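Local coordinates for probable transcriptional regulatory protein aq_1575 (Aquifex aeolicus, PDB 1LFP) that probably binds DNA and regulates transcription as a member of the TACO1 family, at residues D18-K23 with L225-D230; T51-A56 with E64-A69; I172-P177 with Q198-P203; N186-K189 with P193-K196. All coordinates share one frame; numbering follows the deposited sequence.

Contact 1. Residues D18-K23 with L225-D230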
loop_
_atom_site.group_PDB
_atom_site.type_symbol
_atom_site.label_atom_id
_atom_site.label_comp_id
_atom_site.label_asym_id
_atom_site.label_seq_id
_atom_site.Cartn_x
_atom_site.Cartn_y
_atom_site.Cartn_z
ATOM N N ASP A 18 -2.125 -11.659 14.811
ATOM C CA ASP A 18 -1.693 -12.917 15.393
ATOM C C ASP A 18 -1.333 -13.931 14.307
ATOM O O ASP A 18 -0.183 -14.360 14.209
ATOM C CB ASP A 18 -2.769 -13.461 16.369
ATOM C CG ASP A 18 -3.783 -14.389 15.707
ATOM O OD1 ASP A 18 -3.761 -15.602 16.022
ATOM O OD2 ASP A 18 -4.604 -13.915 14.889
ATOM N N ALA A 19 -2.294 -14.293 13.466
ATOM C CA ALA A 19 -2.014 -15.257 12.417
ATOM C C ALA A 19 -1.276 -14.601 11.262
ATOM O O ALA A 19 -0.424 -15.214 10.623
ATOM C CB ALA A 19 -3.304 -15.862 11.919
ATOM N N GLN A 20 -1.605 -13.341 11.018
ATOM C CA GLN A 20 -1.042 -12.574 9.921
ATOM C C GLN A 20 0.253 -11.794 10.151
ATOM O O GLN A 20 0.732 -11.144 9.229
ATOM C CB GLN A 20 -2.113 -11.599 9.410
ATOM C CG GLN A 20 -3.249 -12.262 8.635
ATOM C CD GLN A 20 -2.778 -12.813 7.302
ATOM O OE1 GLN A 20 -1.957 -13.730 7.250
ATOM N NE2 GLN A 20 -3.286 -12.242 6.215
ATOM N N ARG A 21 0.830 -11.860 11.348
ATOM C CA ARG A 21 2.021 -11.071 11.627
ATOM C C ARG A 21 3.286 -11.360 10.831
ATOM O O ARG A 21 3.996 -10.420 10.475
ATOM C CB ARG A 21 2.341 -11.085 13.131
ATOM C CG ARG A 21 1.817 -12.279 13.909
ATOM C CD ARG A 21 1.957 -12.009 15.412
ATOM N NE ARG A 21 1.429 -13.080 16.251
ATOM C CZ ARG A 21 1.821 -14.350 16.187
ATOM N NH1 ARG A 21 2.749 -14.721 15.315
ATOM N NH2 ARG A 21 1.284 -15.253 16.998
ATOM N N GLY A 22 3.573 -12.631 10.568
ATOM C CA GLY A 22 4.769 -12.980 9.801
ATOM C C GLY A 22 4.694 -12.314 8.442
ATOM O O GLY A 22 5.662 -11.719 7.956
ATOM N N LYS A 23 3.539 -12.411 7.816
ATOM C CA LYS A 23 3.338 -11.802 6.508
ATOM C C LYS A 23 3.496 -10.296 6.545
ATOM O O LYS A 23 4.168 -9.684 5.674
ATOM C CB LYS A 23 1.952 -12.175 5.974
ATOM C CG LYS A 23 1.945 -13.451 5.145
ATOM C CD LYS A 23 0.712 -14.302 5.417
ATOM C CE LYS A 23 0.897 -15.055 6.718
ATOM N NZ LYS A 23 -0.329 -15.712 7.260
ATOM N N LEU A 225 -3.398 -11.346 -5.121
ATOM C CA LEU A 225 -2.146 -10.600 -5.276
ATOM C C LEU A 225 -1.587 -10.180 -3.913
ATOM O O LEU A 225 -0.372 -10.174 -3.689
ATOM C CB LEU A 225 -2.365 -9.366 -6.149
ATOM C CG LEU A 225 -2.718 -9.695 -7.601
ATOM C CD1 LEU A 225 -3.312 -8.452 -8.260
ATOM C CD2 LEU A 225 -1.459 -10.177 -8.347
ATOM N N GLU A 226 -2.484 -9.829 -3.002
ATOM C CA GLU A 226 -2.083 -9.403 -1.666
ATOM C C GLU A 226 -1.403 -10.544 -0.906
ATOM O O GLU A 226 -0.552 -10.313 -0.036
ATOM C CB GLU A 226 -3.320 -8.921 -0.889
ATOM C CG GLU A 226 -2.997 -8.266 0.442
ATOM C CD GLU A 226 -2.232 -6.971 0.266
ATOM O OE1 GLU A 226 -2.829 -6.003 -0.260
ATOM O OE2 GLU A 226 -1.039 -6.927 0.642
ATOM N N GLU A 227 -1.754 -11.780 -1.240
ATOM C CA GLU A 227 -1.174 -12.920 -0.549
ATOM C C GLU A 227 0.246 -13.268 -0.960
ATOM O O GLU A 227 0.826 -14.226 -0.443
ATOM C CB GLU A 227 -2.082 -14.145 -0.693
ATOM C CG GLU A 227 -3.380 -14.004 0.098
ATOM C CD GLU A 227 -3.135 -13.772 1.583
ATOM O OE1 GLU A 227 -2.574 -14.676 2.244
ATOM O OE2 GLU A 227 -3.498 -12.687 2.089
ATOM N N LEU A 228 0.805 -12.499 -1.889
ATOM C CA LEU A 228 2.164 -12.735 -2.321
ATOM C C LEU A 228 3.073 -11.890 -1.447
ATOM O O LEU A 228 2.831 -10.682 -1.220
ATOM C CB LEU A 228 2.351 -12.351 -3.801
ATOM C CG LEU A 228 1.435 -13.064 -4.795
ATOM C CD1 LEU A 228 1.736 -12.580 -6.211
ATOM C CD2 LEU A 228 1.619 -14.568 -4.686
ATOM N N ASP A 229 4.101 -12.546 -0.925
ATOM C CA ASP A 229 5.092 -11.914 -0.078
ATOM C C ASP A 229 5.754 -10.785 -0.845
ATOM O O ASP A 229 6.149 -9.784 -0.280
ATOM C CB ASP A 229 6.180 -12.922 0.310
ATOM C CG ASP A 229 5.812 -13.744 1.526
ATOM O OD1 ASP A 229 6.473 -14.781 1.743
ATOM O OD2 ASP A 229 4.875 -13.355 2.262
ATOM N N ASP A 230 5.891 -10.967 -2.146
ATOM C CA ASP A 230 6.548 -9.933 -2.964
ATOM C C ASP A 230 5.664 -8.702 -3.152
ATOM O O ASP A 230 6.141 -7.652 -3.566
ATOM C CB ASP A 230 6.901 -10.478 -4.359
ATOM C CG ASP A 230 7.974 -11.571 -4.336
ATOM O OD1 ASP A 230 8.818 -11.589 -3.420
ATOM O OD2 ASP A 230 7.993 -12.406 -5.273
HETATM O O HOH W 1 -2.117 -11.750 4.018
#
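Glu227 and Asp229, in the turn that follows helix 212-226, face Gln20, just before helix 21-39, and Lys23 in its first turn. Ahead of them Glu226 closes the last turn of its helix and forms a salt bridge with Lys27, one turn further along helix 21-39. Glu227 comes next. Its chain folds back at chi2 (-58°), which turns the carboxylate to Gln20, and the amide and carboxylate planes lie nearly coplanar, 21° apart. Gln20 NE2 and Glu227 OE2 are 4.2 Å apart and joined through a water, which accepts from Gln20 NE2 at 2.5 Å and donates to Glu227 OE2 at 2.6 Å. The other end of the same amide is held too: Lys23 NZ donates to Gln20 OE1 at 2.6 Å, almost straight in line with the carbonyl (176°), so the two bonds should hold the amide's rotation. Replacing Gln20 by alanine would probably leave the Lys23 ammonium with just the weak bond to Ala19 O among the two segments, and the water without its amide donor. At Asp229 the touch is a bare van der Waals one, OD2 lying 4.1 Å from Lys23 CG, with the two side chains crossing at about a right angle. Asp230, finally, turns to Arg108 in a salt bridge. The arrangement is a hydrated, polar surface contact joining the TACO1/YebC N-terminal region to a helix-to-strand turn late in the chain.

Contact 2. Residues T51-A56 with E64-A69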
loop_
_atom_site.group_PDB
_atom_site.type_symbol
_atom_site.label_atom_id
_atom_site.label_comp_id
_atom_site.label_asym_id
_atom_site.label_seq_id
_atom_site.Cartn_x
_atom_site.Cartn_y
_atom_site.Cartn_z
ATOM N N THR A 51 10.317 6.670 8.445
ATOM C CA THR A 51 8.926 6.283 8.545
ATOM C C THR A 51 8.725 4.782 8.590
ATOM O O THR A 51 7.823 4.280 9.264
ATOM C CB THR A 51 8.143 6.851 7.359
ATOM O OG1 THR A 51 8.307 8.280 7.356
ATOM C CG2 THR A 51 6.668 6.483 7.482
ATOM N N ALA A 52 9.567 4.064 7.864
ATOM C CA ALA A 52 9.475 2.599 7.837
ATOM C C ALA A 52 9.837 2.054 9.202
ATOM O O ALA A 52 9.242 1.095 9.690
ATOM C CB ALA A 52 10.410 2.034 6.784
ATOM N N ILE A 53 10.823 2.684 9.829
ATOM C CA ILE A 53 11.249 2.257 11.155
ATOM C C ILE A 53 10.121 2.485 12.153
ATOM O O ILE A 53 9.825 1.627 12.975
ATOM C CB ILE A 53 12.513 3.026 11.611
ATOM C CG1 ILE A 53 13.716 2.495 10.819
ATOM C CG2 ILE A 53 12.726 2.874 13.142
ATOM C CD1 ILE A 53 15.028 3.200 11.146
ATOM N N GLU A 54 9.472 3.642 12.054
ATOM C CA GLU A 54 8.380 3.992 12.943
ATOM C C GLU A 54 7.172 3.053 12.850
ATOM O O GLU A 54 6.557 2.711 13.854
ATOM C CB GLU A 54 7.968 5.432 12.638
ATOM C CG GLU A 54 6.726 5.913 13.319
ATOM C CD GLU A 54 6.192 7.177 12.655
ATOM O OE1 GLU A 54 6.957 8.161 12.546
ATOM O OE2 GLU A 54 5.014 7.177 12.238
ATOM N N GLN A 55 6.832 2.654 11.633
ATOM C CA GLN A 55 5.708 1.778 11.377
ATOM C C GLN A 55 5.992 0.386 11.882
ATOM O O GLN A 55 5.096 -0.346 12.309
ATOM C CB GLN A 55 5.427 1.731 9.878
ATOM C CG GLN A 55 4.072 2.303 9.499
ATOM C CD GLN A 55 3.166 1.263 8.869
ATOM O OE1 GLN A 55 2.571 0.437 9.565
ATOM N NE2 GLN A 55 3.073 1.284 7.545
ATOM N N ALA A 56 7.257 0.014 11.803
ATOM C CA ALA A 56 7.672 -1.290 12.260
ATOM C C ALA A 56 7.565 -1.304 13.764
ATOM O O ALA A 56 7.153 -2.286 14.345
ATOM C CB ALA A 56 9.107 -1.551 11.842
ATOM N N GLU A 64 15.288 -5.857 16.900
ATOM C CA GLU A 64 16.412 -6.574 16.315
ATOM C C GLU A 64 16.123 -6.847 14.842
ATOM O O GLU A 64 17.026 -6.884 14.013
ATOM C CB GLU A 64 16.619 -7.870 17.078
ATOM C CG GLU A 64 15.302 -8.554 17.365
ATOM C CD GLU A 64 14.894 -8.492 18.838
ATOM O OE1 GLU A 64 14.651 -7.360 19.392
ATOM O OE2 GLU A 64 14.821 -9.610 19.417
ATOM N N ASN A 65 14.857 -7.030 14.489
ATOM C CA ASN A 65 14.534 -7.249 13.070
ATOM C C ASN A 65 14.637 -5.980 12.249
ATOM O O ASN A 65 14.902 -6.014 11.059
ATOM C CB ASN A 65 13.115 -7.784 12.898
ATOM C CG ASN A 65 13.033 -9.260 13.141
ATOM O OD1 ASN A 65 13.331 -10.088 12.244
ATOM N ND2 ASN A 65 12.637 -9.621 14.359
ATOM N N ILE A 66 14.360 -4.854 12.881
ATOM C CA ILE A 66 14.441 -3.603 12.194
ATOM C C ILE A 66 15.938 -3.355 11.875
ATOM O O ILE A 66 16.310 -2.994 10.766
ATOM C CB ILE A 66 13.903 -2.489 13.077
ATOM C CG1 ILE A 66 12.453 -2.782 13.470
ATOM C CG2 ILE A 66 14.002 -1.162 12.339
ATOM C CD1 ILE A 66 11.838 -1.660 14.339
ATOM N N GLU A 67 16.791 -3.566 12.866
ATOM C CA GLU A 67 18.231 -3.349 12.651
ATOM C C GLU A 67 18.788 -4.261 11.552
ATOM O O GLU A 67 19.555 -3.836 10.673
ATOM C CB GLU A 67 18.962 -3.608 13.966
ATOM C CG GLU A 67 20.459 -3.493 13.909
ATOM C CD GLU A 67 21.078 -3.806 15.255
ATOM O OE1 GLU A 67 20.860 -3.011 16.200
ATOM O OE2 GLU A 67 21.754 -4.853 15.373
ATOM N N ARG A 68 18.403 -5.524 11.612
ATOM C CA ARG A 68 18.850 -6.517 10.650
ATOM C C ARG A 68 18.473 -6.096 9.227
ATOM O O ARG A 68 19.277 -6.193 8.298
ATOM C CB ARG A 68 18.242 -7.868 11.008
ATOM C CG ARG A 68 18.710 -9.025 10.163
ATOM C CD ARG A 68 18.979 -10.255 11.053
ATOM N NE ARG A 68 17.917 -10.468 12.036
ATOM C CZ ARG A 68 18.058 -11.093 13.203
ATOM N NH1 ARG A 68 19.228 -11.593 13.582
ATOM N NH2 ARG A 68 17.022 -11.202 14.013
ATOM N N ALA A 69 17.249 -5.574 9.079
ATOM C CA ALA A 69 16.746 -5.131 7.783
ATOM C C ALA A 69 17.580 -3.981 7.241
ATOM O O ALA A 69 17.854 -3.942 6.048
ATOM C CB ALA A 69 15.248 -4.686 7.905
#
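In Ile66, CG1 lies opposite the carbonyl carbon (chi1 -58°) and CD1 continues the chain in extended form (chi2 -178°), which pushes the ethyl arm straight at Ala56. Ile53 has the same conformation, its own CG1 set beside the backbone N (chi1 -73°), and presents the flank of that arm to the methyl branch of Ile66. The result is a fork: the two branches of one isoleucine go to two residues a single helical turn apart. Ile66 CD1 lies 3.7 Å from Ala56 CB. Ile66 CG1 is close behind, 3.9 Å from Ala56 CB. The other branch, CG2 of Ile66, lies 4.0 Å from CG1 of Ile53, the two isoleucines crossing obliquely. Helices 47-58 and 63-74, joined by a short turn, pack here as a helical hairpin within the TACO1/YebC N-terminal domain, and helix 21-39 contributes Ile32, which touches Ile66. Met61, from the turn, touches both Ala56 and Ile66. Between 51-56 and 64-69 the touching side chains are all aliphatic; the carbonyl oxygen of Ile53 lies 4.1 Å from Ile66 CD1. The alpha carbons of Ile53 and Ile66 are 6.8 Å apart, consistent with the small side chain of Ala56.

Contact 3. Residues I172-P177 with Q198-P203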
loop_
_atom_site.group_PDB
_atom_site.type_symbol
_atom_site.label_atom_id
_atom_site.label_comp_id
_atom_site.label_asym_id
_atom_site.label_seq_id
_atom_site.Cartn_x
_atom_site.Cartn_y
_atom_site.Cartn_z
ATOM N N ILE A 172 -8.649 8.035 5.129
ATOM C CA ILE A 172 -7.573 8.115 4.176
ATOM C C ILE A 172 -7.341 9.534 3.712
ATOM O O ILE A 172 -8.272 10.236 3.329
ATOM C CB ILE A 172 -7.888 7.264 2.951
ATOM C CG1 ILE A 172 -7.908 5.789 3.351
ATOM C CG2 ILE A 172 -6.905 7.571 1.841
ATOM C CD1 ILE A 172 -8.494 4.880 2.274
ATOM N N ILE A 173 -6.075 9.938 3.692
ATOM C CA ILE A 173 -5.724 11.273 3.262
ATOM C C ILE A 173 -4.717 11.163 2.147
ATOM O O ILE A 173 -3.723 10.448 2.282
ATOM C CB ILE A 173 -5.107 12.073 4.423
ATOM C CG1 ILE A 173 -6.198 12.366 5.459
ATOM C CG2 ILE A 173 -4.487 13.396 3.899
ATOM C CD1 ILE A 173 -5.672 12.936 6.773
ATOM N N TYR A 174 -4.989 11.836 1.027
ATOM C CA TYR A 174 -4.053 11.809 -0.082
ATOM C C TYR A 174 -3.328 13.114 -0.156
ATOM O O TYR A 174 -3.904 14.162 0.141
ATOM C CB TYR A 174 -4.771 11.623 -1.413
ATOM C CG TYR A 174 -5.254 10.242 -1.639
ATOM C CD1 TYR A 174 -4.408 9.287 -2.188
ATOM C CD2 TYR A 174 -6.557 9.879 -1.351
ATOM C CE1 TYR A 174 -4.836 8.028 -2.447
ATOM C CE2 TYR A 174 -7.009 8.590 -1.620
ATOM C CZ TYR A 174 -6.137 7.674 -2.172
ATOM O OH TYR A 174 -6.559 6.409 -2.492
ATOM N N THR A 175 -2.078 13.061 -0.602
ATOM C CA THR A 175 -1.280 14.279 -0.700
ATOM C C THR A 175 -0.492 14.306 -2.002
ATOM O O THR A 175 -0.475 13.316 -2.737
ATOM C CB THR A 175 -0.236 14.355 0.444
ATOM O OG1 THR A 175 0.921 13.584 0.099
ATOM C CG2 THR A 175 -0.828 13.788 1.744
ATOM N N VAL A 176 0.139 15.453 -2.277
ATOM C CA VAL A 176 1.019 15.634 -3.442
ATOM C C VAL A 176 2.137 14.691 -3.031
ATOM O O VAL A 176 2.622 14.758 -1.892
ATOM C CB VAL A 176 1.533 17.114 -3.501
ATOM C CG1 VAL A 176 2.763 17.227 -4.386
ATOM C CG2 VAL A 176 0.412 18.008 -4.000
ATOM N N PRO A 177 2.606 13.819 -3.941
ATOM C CA PRO A 177 3.658 12.900 -3.483
ATOM C C PRO A 177 4.892 13.514 -2.819
ATOM O O PRO A 177 5.363 13.024 -1.781
ATOM C CB PRO A 177 3.944 12.045 -4.738
ATOM C CG PRO A 177 3.614 12.996 -5.875
ATOM C CD PRO A 177 2.391 13.729 -5.397
ATOM N N GLN A 198 2.650 6.481 2.997
ATOM C CA GLN A 198 3.464 5.923 1.928
ATOM C C GLN A 198 3.042 6.511 0.590
ATOM O O GLN A 198 1.992 7.121 0.467
ATOM C CB GLN A 198 3.258 4.390 1.878
ATOM C CG GLN A 198 1.776 3.998 1.736
ATOM C CD GLN A 198 1.524 2.474 1.797
ATOM O OE1 GLN A 198 2.373 1.702 2.236
ATOM N NE2 GLN A 198 0.339 2.058 1.363
ATOM N N ILE A 199 3.853 6.262 -0.431
ATOM C CA ILE A 199 3.533 6.723 -1.766
ATOM C C ILE A 199 2.709 5.611 -2.413
ATOM O O ILE A 199 3.074 4.423 -2.325
ATOM C CB ILE A 199 4.845 6.940 -2.583
ATOM C CG1 ILE A 199 5.597 8.147 -2.040
ATOM C CG2 ILE A 199 4.525 7.058 -4.080
ATOM C CD1 ILE A 199 4.887 9.458 -2.211
ATOM N N THR A 200 1.592 5.984 -3.040
ATOM C CA THR A 200 0.746 5.007 -3.710
ATOM C C THR A 200 0.276 5.599 -5.046
ATOM O O THR A 200 0.746 6.660 -5.473
ATOM C CB THR A 200 -0.475 4.633 -2.845
ATOM O OG1 THR A 200 -1.153 3.519 -3.424
ATOM C CG2 THR A 200 -1.439 5.790 -2.702
ATOM N N TRP A 201 -0.628 4.899 -5.717
ATOM C CA TRP A 201 -1.175 5.397 -6.994
ATOM C C TRP A 201 -2.684 5.472 -6.779
ATOM O O TRP A 201 -3.226 4.606 -6.122
ATOM C CB TRP A 201 -0.855 4.435 -8.122
ATOM C CG TRP A 201 0.549 4.439 -8.487
ATOM C CD1 TRP A 201 1.571 3.914 -7.755
ATOM C CD2 TRP A 201 1.142 5.062 -9.638
ATOM N NE1 TRP A 201 2.780 4.185 -8.380
ATOM C CE2 TRP A 201 2.534 4.881 -9.537
ATOM C CE3 TRP A 201 0.630 5.760 -10.747
ATOM C CZ2 TRP A 201 3.426 5.373 -10.511
ATOM C CZ3 TRP A 201 1.511 6.244 -11.724
ATOM C CH2 TRP A 201 2.898 6.045 -11.594
ATOM N N LYS A 202 -3.314 6.534 -7.263
ATOM C CA LYS A 202 -4.753 6.727 -7.066
ATOM C C LYS A 202 -5.465 6.779 -8.418
ATOM O O LYS A 202 -5.043 7.484 -9.315
ATOM C CB LYS A 202 -4.967 8.068 -6.328
ATOM C CG LYS A 202 -6.446 8.412 -6.026
ATOM C CD LYS A 202 -6.510 9.759 -5.280
ATOM C CE LYS A 202 -7.914 10.026 -4.667
ATOM N NZ LYS A 202 -8.794 10.815 -5.564
ATOM N N PRO A 203 -6.561 6.021 -8.588
ATOM C CA PRO A 203 -7.236 6.105 -9.888
ATOM C C PRO A 203 -7.773 7.499 -10.169
ATOM O O PRO A 203 -8.242 8.194 -9.251
ATOM C CB PRO A 203 -8.364 5.061 -9.772
ATOM C CG PRO A 203 -8.570 4.946 -8.308
ATOM C CD PRO A 203 -7.200 5.037 -7.708
HETATM O O HOH W 2 -4.890 4.535 -3.549
#
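Lys202 lays its aliphatic chain over one face of the Tyr174 ring, the two running obliquely to each other. Its CD stands 3.6 Å from the centroid of the Tyr174 ring and only 5° off the normal, a CH-pi contact over the ring centre, while Lys202 CE lies 3.5 Å from Tyr174 CE2. The chain is straight out to CE and then bends at chi4 (-93°). Its ammonium forms a salt bridge with Asp163, leaving at most a weak, long cation-pi attraction to the ring. At the ring's edge sit Thr200 CG2, 4.1 Å from Tyr174 CE1, and an in-plane water that is 2.7 Å from Tyr174 OH and donates to Trp201 O. With an alanine in place of Tyr174 the Lys202 methylenes would probably face a gap, and the water would lose its phenolic partner. Pro177, past the end of strand 170-175, packs its CB on Ile199 CD1 at 3.7 Å. Strands 170-175 and 196-203 lie on either side of strand 134-143, so these side chains meet across it. Helix 180-188 connects the two as a split beta-alpha-beta crossover, half of the beta-alpha-beta-beta-alpha-beta order that gives residues 134-203 a ferredoxin-like topology.

Contact 4. Residues N186-K189 with P193-K196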
loop_
_atom_site.group_PDB
_atom_site.type_symbol
_atom_site.label_atom_id
_atom_site.label_comp_id
_atom_site.label_asym_id
_atom_site.label_seq_id
_atom_site.Cartn_x
_atom_site.Cartn_y
_atom_site.Cartn_z
ATOM N N ASN A 186 2.872 17.645 9.816
ATOM C CA ASN A 186 1.907 18.660 10.232
ATOM C C ASN A 186 0.671 18.079 10.888
ATOM O O ASN A 186 0.064 18.712 11.758
ATOM C CB ASN A 186 1.535 19.518 9.028
ATOM C CG ASN A 186 2.638 20.493 8.654
ATOM O OD1 ASN A 186 2.687 20.990 7.534
ATOM N ND2 ASN A 186 3.524 20.781 9.606
ATOM N N LEU A 187 0.270 16.881 10.455
ATOM C CA LEU A 187 -0.887 16.226 11.048
ATOM C C LEU A 187 -0.517 15.695 12.442
ATOM O O LEU A 187 -1.299 15.786 13.373
ATOM C CB LEU A 187 -1.353 15.027 10.201
ATOM C CG LEU A 187 -2.108 15.422 8.922
ATOM C CD1 LEU A 187 -2.259 14.172 8.015
ATOM C CD2 LEU A 187 -3.512 16.060 9.294
ATOM N N GLU A 188 0.659 15.121 12.599
ATOM C CA GLU A 188 0.966 14.626 13.943
ATOM C C GLU A 188 1.157 15.815 14.891
ATOM O O GLU A 188 0.828 15.711 16.065
ATOM C CB GLU A 188 2.180 13.680 13.948
ATOM C CG GLU A 188 3.343 14.019 13.064
ATOM C CD GLU A 188 4.154 12.776 12.672
ATOM O OE1 GLU A 188 5.345 12.920 12.330
ATOM O OE2 GLU A 188 3.611 11.652 12.691
ATOM N N LYS A 189 1.680 16.928 14.371
ATOM C CA LYS A 189 1.898 18.151 15.158
ATOM C C LYS A 189 0.567 18.739 15.645
ATOM O O LYS A 189 0.557 19.597 16.536
ATOM C CB LYS A 189 2.658 19.166 14.306
ATOM C CG LYS A 189 3.137 20.393 15.036
ATOM C CD LYS A 189 4.612 20.619 14.769
ATOM C CE LYS A 189 4.920 20.669 13.269
ATOM N NZ LYS A 189 6.372 20.916 12.993
ATOM N N PRO A 193 -3.090 10.778 14.992
ATOM C CA PRO A 193 -2.255 9.574 14.942
ATOM C C PRO A 193 -2.131 9.065 13.496
ATOM O O PRO A 193 -3.108 9.078 12.746
ATOM C CB PRO A 193 -3.009 8.595 15.825
ATOM C CG PRO A 193 -4.427 8.980 15.613
ATOM C CD PRO A 193 -4.397 10.494 15.604
ATOM N N ILE A 194 -0.945 8.594 13.112
ATOM C CA ILE A 194 -0.751 8.113 11.751
ATOM C C ILE A 194 -0.550 6.609 11.774
ATOM O O ILE A 194 0.347 6.132 12.461
ATOM C CB ILE A 194 0.497 8.722 11.122
ATOM C CG1 ILE A 194 0.418 10.244 11.159
ATOM C CG2 ILE A 194 0.682 8.157 9.702
ATOM C CD1 ILE A 194 -0.842 10.823 10.543
ATOM N N GLU A 195 -1.367 5.878 11.018
ATOM C CA GLU A 195 -1.230 4.431 10.969
ATOM C C GLU A 195 -0.275 4.054 9.847
ATOM O O GLU A 195 0.550 3.161 10.009
ATOM C CB GLU A 195 -2.580 3.763 10.760
ATOM C CG GLU A 195 -2.514 2.255 10.757
ATOM C CD GLU A 195 -3.886 1.614 10.798
ATOM O OE1 GLU A 195 -4.577 1.755 11.835
ATOM O OE2 GLU A 195 -4.277 0.978 9.794
ATOM N N LYS A 196 -0.389 4.740 8.714
ATOM C CA LYS A 196 0.490 4.490 7.570
ATOM C C LYS A 196 0.668 5.759 6.773
ATOM O O LYS A 196 -0.267 6.550 6.683
ATOM C CB LYS A 196 -0.096 3.440 6.618
ATOM C CG LYS A 196 -0.262 2.043 7.194
ATOM C CD LYS A 196 -0.607 1.050 6.072
ATOM C CE LYS A 196 -0.709 -0.377 6.591
ATOM N NZ LYS A 196 -0.891 -1.366 5.491
#
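Ile194 reaches back to Leu187 and Glu188 from the connection between helix 180-188 and strand 196-203, the return leg of a split beta-alpha-beta unit. The chain turns sharply here, bringing the alpha carbons of Glu188 and Pro193 to 6.1 Å. The Ile194 side chain starts at CB, whose bond from the alpha carbon points at the helix. There it divides. CG1 lies opposite the carbonyl carbon (chi1 -56°) and takes the branch on the helix side, passing 3.8 Å from Glu188 OE2, a plain van der Waals contact between a methylene and a carboxylate oxygen. A second bend at chi2 (-54°) then turns CD1 away from the carboxylate and toward Leu187, 4.2 Å from CB of Leu187. The side chain as a whole also packs on Ile140 of strand 134-143 and so lies between helix 180-188 and the sheet, while Leu187 also touches Val159 of helix 149-159. Directly after it, Glu195 and Lys196 both face Glu141 in a classic beta bulge that starts the pairing of strand 196-203. On the helix side, Glu188 crosses Ile194 at about a right angle. With CG between the backbone N and the carbonyl carbon (chi1 39°) and the chain extended beyond it, the carboxylate is carried across Ile194; OE2 also makes a weak, long ion pair with Lys184 NZ.

How the contacts relate
From the N terminus, 18-23 opens the longest loop, closed some 200 residues later by 225-230, tying the start of helix 21-39 to the turn between helix 212-226 and strand 231-239; the other three contacts are nested inside it. Contact 2 closes first, pairing consecutive helices of the N-terminal domain. In series after it comes contact 3, whose loop runs from strand 170-175 through helix 180-188 to strand 196-203, and contact 4 closes the tight turn within that loop. Contacts 3 and 4 meet where Ile173 CD1 packs on Leu187 CD1 at 3.8 Å. Contact 2 touches contact 4 through Gln55, which packs on Glu195 and Lys196, joining the N-terminal helices to the ferredoxin-like part.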